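Local coordinates for protein xyloglucan-specific endo-beta-1,4-glucanase BoGH5A (PDB 3ZMR) that hydrolyses internal beta-1,4-glucosidic linkages of the xyloglucan backbone with retention of configuration, releasing xyloglucan oligosaccharides, at residues E235-M240 against N285-N290; Q243-F248 against L255-T260. One frame throughout, in Å; residues are numbered along the deposited sequence.

Contact 1: E235-M240 against N285-N290; sequences ERLEAM and NQVFVN. With EDO (1,2-ethanediol), chain H.
Two successive outer helices of the (beta/alpha)8 barrel, 227-248 and 275-293, meet where V287 projects at L237 and E238, an example of neighbouring barrel helices meeting, over these segments, through a few aliphatic groups. One methyl does most of the work. With CG1 anti to the backbone N (chi1 173°), V287 presents this branch to the facing helix, where CG1 lies 4.0 Å from the backbone N of E238 and equally close to the CB of E238. The CD2 methyl of L237 approaches the same CG1 more loosely, at 4.4 Å. The CA atoms of E238 and V287, the nearest such pair of the two segments, are 6.4 Å apart.

E238 meets V287 with its backbone N and CB; the extended chain carries the carboxylate onward, and OE2 is hydrogen-bonded to the hydroxyl of Y99. On the second helix Q286 NE2 donates to N290 OD1 one turn later, at 3.0 Å, from above the carbonyl plane of N290; that same oxygen also bonds the hydroxyl of Y94.

R236 leaves the first helix on another side, extended from CG to NE. Its NH1 donates to O2 of a 1,2-ethanediol, probably from the crystallisation liquor, at 2.9 Å with a bent N-H...O angle of 145°, while NH2 bonds S178 OG and the cation packs against W221. A leucine here would probably leave the S178 hydroxyl without this donor and W221 without its cation-pi partner. The chemistry is thus divided: 235-240 and 285-290 touch through weak, undirected aliphatic contacts, whereas their directional bonds run within a helix, to the ethanediol or to residues such as Y99 and S178, and none crosses between the segments.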
# COMPACT_ATOMS: atom_id res chain seq x y z
N GLU A 235 8.17 12.45 -9.42
CA GLU A 235 7.51 13.48 -10.21
C GLU A 235 6.35 12.90 -11.00
O GLU A 235 5.25 13.47 -11.05
CB GLU A 235 8.52 14.11 -11.15
CG GLU A 235 7.95 15.06 -12.18
CD GLU A 235 9.04 15.62 -13.05
OE1 GLU A 235 9.65 16.64 -12.66
OE2 GLU A 235 9.30 15.00 -14.09
N ARG A 236 6.57 11.73 -11.61
CA ARG A 236 5.53 11.07 -12.39
C ARG A 236 4.36 10.61 -11.52
O ARG A 236 3.20 10.79 -11.88
CB ARG A 236 6.11 9.91 -13.17
CG ARG A 236 5.09 9.14 -13.98
CD ARG A 236 5.76 8.15 -14.89
NE ARG A 236 4.80 7.36 -15.63
CZ ARG A 236 5.16 6.50 -16.58
NH1 ARG A 236 6.44 6.35 -16.89
NH2 ARG A 236 4.26 5.78 -17.22
N LEU A 237 4.67 9.96 -10.40
CA LEU A 237 3.64 9.45 -9.50
C LEU A 237 2.76 10.62 -9.02
O LEU A 237 1.50 10.52 -9.00
CB LEU A 237 4.31 8.71 -8.36
CG LEU A 237 3.32 7.95 -7.46
CD1 LEU A 237 2.57 6.84 -8.17
CD2 LEU A 237 4.08 7.41 -6.24
N GLU A 238 3.39 11.73 -8.66
CA GLU A 238 2.64 12.94 -8.28
C GLU A 238 1.75 13.45 -9.41
O GLU A 238 0.59 13.79 -9.21
CB GLU A 238 3.60 14.05 -7.82
CG GLU A 238 2.87 15.35 -7.51
CD GLU A 238 3.76 16.49 -7.02
OE1 GLU A 238 4.96 16.48 -7.32
OE2 GLU A 238 3.24 17.39 -6.34
N ALA A 239 2.32 13.55 -10.61
CA ALA A 239 1.59 14.13 -11.74
C ALA A 239 0.34 13.31 -12.05
O ALA A 239 -0.72 13.85 -12.35
CB ALA A 239 2.46 14.24 -12.97
N MET A 240 0.48 11.99 -11.94
CA MET A 240 -0.62 11.08 -12.22
C MET A 240 -1.66 11.15 -11.12
O MET A 240 -2.86 11.36 -11.38
CB MET A 240 -0.10 9.65 -12.43
CG MET A 240 0.78 9.50 -13.68
SD MET A 240 1.40 7.83 -13.87
CE MET A 240 -0.08 6.98 -14.41
N ASN A 285 5.08 5.98 -1.25
CA ASN A 285 3.88 6.05 -0.42
C ASN A 285 3.65 7.47 0.10
O ASN A 285 2.55 7.98 0.07
CB ASN A 285 3.91 5.07 0.75
CG ASN A 285 3.80 3.62 0.33
OD1 ASN A 285 3.29 3.28 -0.73
ND2 ASN A 285 4.27 2.74 1.21
N GLN A 286 4.72 8.10 0.53
CA GLN A 286 4.66 9.49 1.00
C GLN A 286 4.26 10.48 -0.11
O GLN A 286 3.43 11.37 0.13
CB GLN A 286 5.97 9.91 1.67
CG GLN A 286 5.83 11.28 2.33
CD GLN A 286 4.99 11.22 3.59
OE1 GLN A 286 5.41 10.62 4.59
NE2 GLN A 286 3.80 11.81 3.55
N VAL A 287 4.84 10.32 -1.29
CA VAL A 287 4.47 11.14 -2.44
C VAL A 287 2.96 11.05 -2.70
O VAL A 287 2.28 12.05 -2.93
CB VAL A 287 5.25 10.76 -3.71
CG1 VAL A 287 4.71 11.51 -4.93
CG2 VAL A 287 6.73 11.08 -3.53
N PHE A 288 2.44 9.82 -2.72
CA PHE A 288 1.03 9.61 -2.96
C PHE A 288 0.17 10.33 -1.90
O PHE A 288 -0.75 11.03 -2.23
CB PHE A 288 0.78 8.10 -2.97
CG PHE A 288 -0.67 7.70 -2.74
CD1 PHE A 288 -1.69 8.01 -3.63
CD2 PHE A 288 -0.99 6.99 -1.58
CE1 PHE A 288 -3.01 7.62 -3.37
CE2 PHE A 288 -2.29 6.59 -1.34
CZ PHE A 288 -3.29 6.89 -2.22
N VAL A 289 0.49 10.14 -0.63
CA VAL A 289 -0.29 10.79 0.43
C VAL A 289 -0.24 12.33 0.28
O VAL A 289 -1.27 13.00 0.33
CB VAL A 289 0.17 10.33 1.83
CG1 VAL A 289 -0.47 11.16 2.94
CG2 VAL A 289 -0.17 8.86 2.02
N ASN A 290 0.97 12.85 0.10
CA ASN A 290 1.17 14.29 -0.08
C ASN A 290 0.28 14.85 -1.19
O ASN A 290 -0.35 15.87 -1.03
CB ASN A 290 2.62 14.61 -0.46
CG ASN A 290 3.60 14.39 0.66
OD1 ASN A 290 3.23 14.19 1.83
ND2 ASN A 290 4.89 14.45 0.30
C1 EDO H . 9.91 8.58 -16.73
O1 EDO H . 10.87 7.67 -17.28
C2 EDO H . 9.52 8.13 -15.34
O2 EDO H . 8.94 6.82 -15.43

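Contact 2: Q243-F248 against L255-T260; sequences QIALRF and LLFAGT
F248 overlaps two side chains of strand 255-258 at once, L255 through its ring and CB, and F257 through CB alone. The CD2 methyl of L255 comes to 3.7 Å from CD1 of the F248 ring and reaches the CB of F248 almost as closely, at 3.8 Å. The two side chains cross at about a right angle, which lets a single methyl fill the corner between ring and CB. In L255, CG anti to the backbone N (chi1 180°) carries the branch point out toward the helix, and the second torsion turns CD2 onto F248.

F257 meets the helix with the far end of its ring. Its CZ lies 3.8 Å from the CB of F248; F248 touches this ring with CB, at the edge and near its plane, rather than with its own ring. One turn back along the helix, CE2 of F257 is 4.0 Å from the CA of A245 and 4.2 Å from its CB. The alanine methyl is short enough for the ring to reach the helix backbone beside it. R247 CG lies over one face of the F248 ring, offset toward its rim.

The axes of 243-248 and 255-258 run antiparallel (178°), 10.9 Å apart at closest approach, as expected for a helix and the strand that follows it in a (beta/alpha)8 barrel. Helix 191-206 closes in through V201, which touches both F248 and L255, and the R247 guanidinium forms salt bridges to D195 and E198 of that helix. Strand 255-258 itself lies between strands 210-214 and 304-307, with I213 and L304 both against F257.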
# COMPACT_ATOMS: atom_id res chain seq x y z
N GLN A 243 -4.00 14.28 -10.99
CA GLN A 243 -5.13 14.19 -11.90
C GLN A 243 -6.25 13.31 -11.39
O GLN A 243 -7.44 13.65 -11.46
CB GLN A 243 -4.69 13.66 -13.25
CG GLN A 243 -3.78 14.64 -13.99
CD GLN A 243 -3.18 13.99 -15.20
OE1 GLN A 243 -3.80 13.92 -16.27
NE2 GLN A 243 -1.97 13.49 -15.04
N ILE A 244 -5.86 12.13 -10.92
CA ILE A 244 -6.86 11.17 -10.45
C ILE A 244 -7.58 11.72 -9.19
O ILE A 244 -8.83 11.69 -9.09
CB ILE A 244 -6.20 9.82 -10.12
CG1 ILE A 244 -5.51 9.22 -11.36
CG2 ILE A 244 -7.23 8.85 -9.53
CD1 ILE A 244 -4.42 8.24 -10.99
N ALA A 245 -6.78 12.25 -8.26
CA ALA A 245 -7.35 12.84 -7.04
C ALA A 245 -8.31 13.97 -7.35
O ALA A 245 -9.38 14.07 -6.76
CB ALA A 245 -6.23 13.32 -6.13
N LEU A 246 -7.95 14.84 -8.30
CA LEU A 246 -8.86 15.94 -8.67
C LEU A 246 -10.13 15.44 -9.32
O LEU A 246 -11.22 15.95 -9.05
CB LEU A 246 -8.15 16.96 -9.56
CG LEU A 246 -7.11 17.87 -8.85
CD1 LEU A 246 -6.32 18.70 -9.84
CD2 LEU A 246 -7.79 18.76 -7.82
N ARG A 247 -10.01 14.42 -10.16
CA ARG A 247 -11.23 13.90 -10.82
C ARG A 247 -12.22 13.33 -9.77
O ARG A 247 -13.44 13.50 -9.90
CB ARG A 247 -10.90 12.83 -11.88
CG ARG A 247 -12.11 12.09 -12.44
CD ARG A 247 -13.05 12.98 -13.21
NE ARG A 247 -12.54 13.32 -14.53
CZ ARG A 247 -13.03 12.86 -15.69
NH1 ARG A 247 -14.02 11.99 -15.73
NH2 ARG A 247 -12.49 13.27 -16.83
N PHE A 248 -11.68 12.61 -8.77
CA PHE A 248 -12.48 11.89 -7.81
C PHE A 248 -12.69 12.59 -6.45
O PHE A 248 -13.22 12.02 -5.49
CB PHE A 248 -11.91 10.48 -7.62
CG PHE A 248 -12.12 9.57 -8.80
CD1 PHE A 248 -13.35 8.95 -9.00
CD2 PHE A 248 -11.10 9.33 -9.70
CE1 PHE A 248 -13.55 8.15 -10.08
CE2 PHE A 248 -11.29 8.53 -10.80
CZ PHE A 248 -12.50 7.92 -10.99
N LEU A 255 -15.24 5.64 -1.32
CA LEU A 255 -14.16 5.57 -2.31
C LEU A 255 -12.82 5.79 -1.64
O LEU A 255 -12.59 6.84 -1.01
CB LEU A 255 -14.32 6.56 -3.45
CG LEU A 255 -13.25 6.58 -4.55
CD1 LEU A 255 -13.19 5.25 -5.30
CD2 LEU A 255 -13.48 7.70 -5.53
N LEU A 256 -11.95 4.80 -1.76
CA LEU A 256 -10.57 4.82 -1.25
C LEU A 256 -9.59 4.80 -2.40
O LEU A 256 -9.89 4.25 -3.48
CB LEU A 256 -10.31 3.60 -0.34
CG LEU A 256 -11.11 3.47 0.98
CD1 LEU A 256 -12.47 2.83 0.76
CD2 LEU A 256 -10.32 2.64 2.00
N PHE A 257 -8.44 5.44 -2.18
CA PHE A 257 -7.34 5.43 -3.14
C PHE A 257 -6.19 4.58 -2.62
O PHE A 257 -5.84 4.67 -1.45
CB PHE A 257 -6.78 6.82 -3.44
CG PHE A 257 -7.77 7.87 -3.91
CD1 PHE A 257 -8.95 7.59 -4.60
CD2 PHE A 257 -7.43 9.20 -3.72
CE1 PHE A 257 -9.76 8.61 -5.02
CE2 PHE A 257 -8.25 10.21 -4.16
CZ PHE A 257 -9.42 9.92 -4.79
N ALA A 258 -5.60 3.79 -3.51
CA ALA A 258 -4.40 2.99 -3.19
C ALA A 258 -3.26 3.42 -4.11
O ALA A 258 -3.39 3.33 -5.32
CB ALA A 258 -4.67 1.50 -3.35
N GLY A 259 -2.13 3.88 -3.54
CA GLY A 259 -1.19 4.67 -4.33
C GLY A 259 -0.42 3.89 -5.41
O GLY A 259 -0.13 4.43 -6.49
N THR A 260 -0.08 2.65 -5.07
CA THR A 260 0.79 1.81 -5.88
C THR A 260 0.31 0.36 -5.80
O THR A 260 -0.62 0.05 -5.07
CB THR A 260 2.28 1.89 -5.41
OG1 THR A 260 2.44 1.17 -4.18
CG2 THR A 260 2.75 3.33 -5.25

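Overall arrangement
Helix 227-248 serves both contacts: in contact 1 it packs beside the next helix of the barrel's outer layer, in contact 2 it covers the strand that follows it. Contact 2 is wholly buried and relies on two phenylalanines, a leucine and an alanine, whereas contact 1 is partly buried, rests on smaller aliphatic groups and has polar side chains around it. Neither is crossed by a hydrogen bond. The contacts also meet: F288, from the second helix of contact 1, places CD1 3.5 Å from the CA of G259, just after the strand of contact 2. At this point the helix-helix and helix-strand packing adjoin.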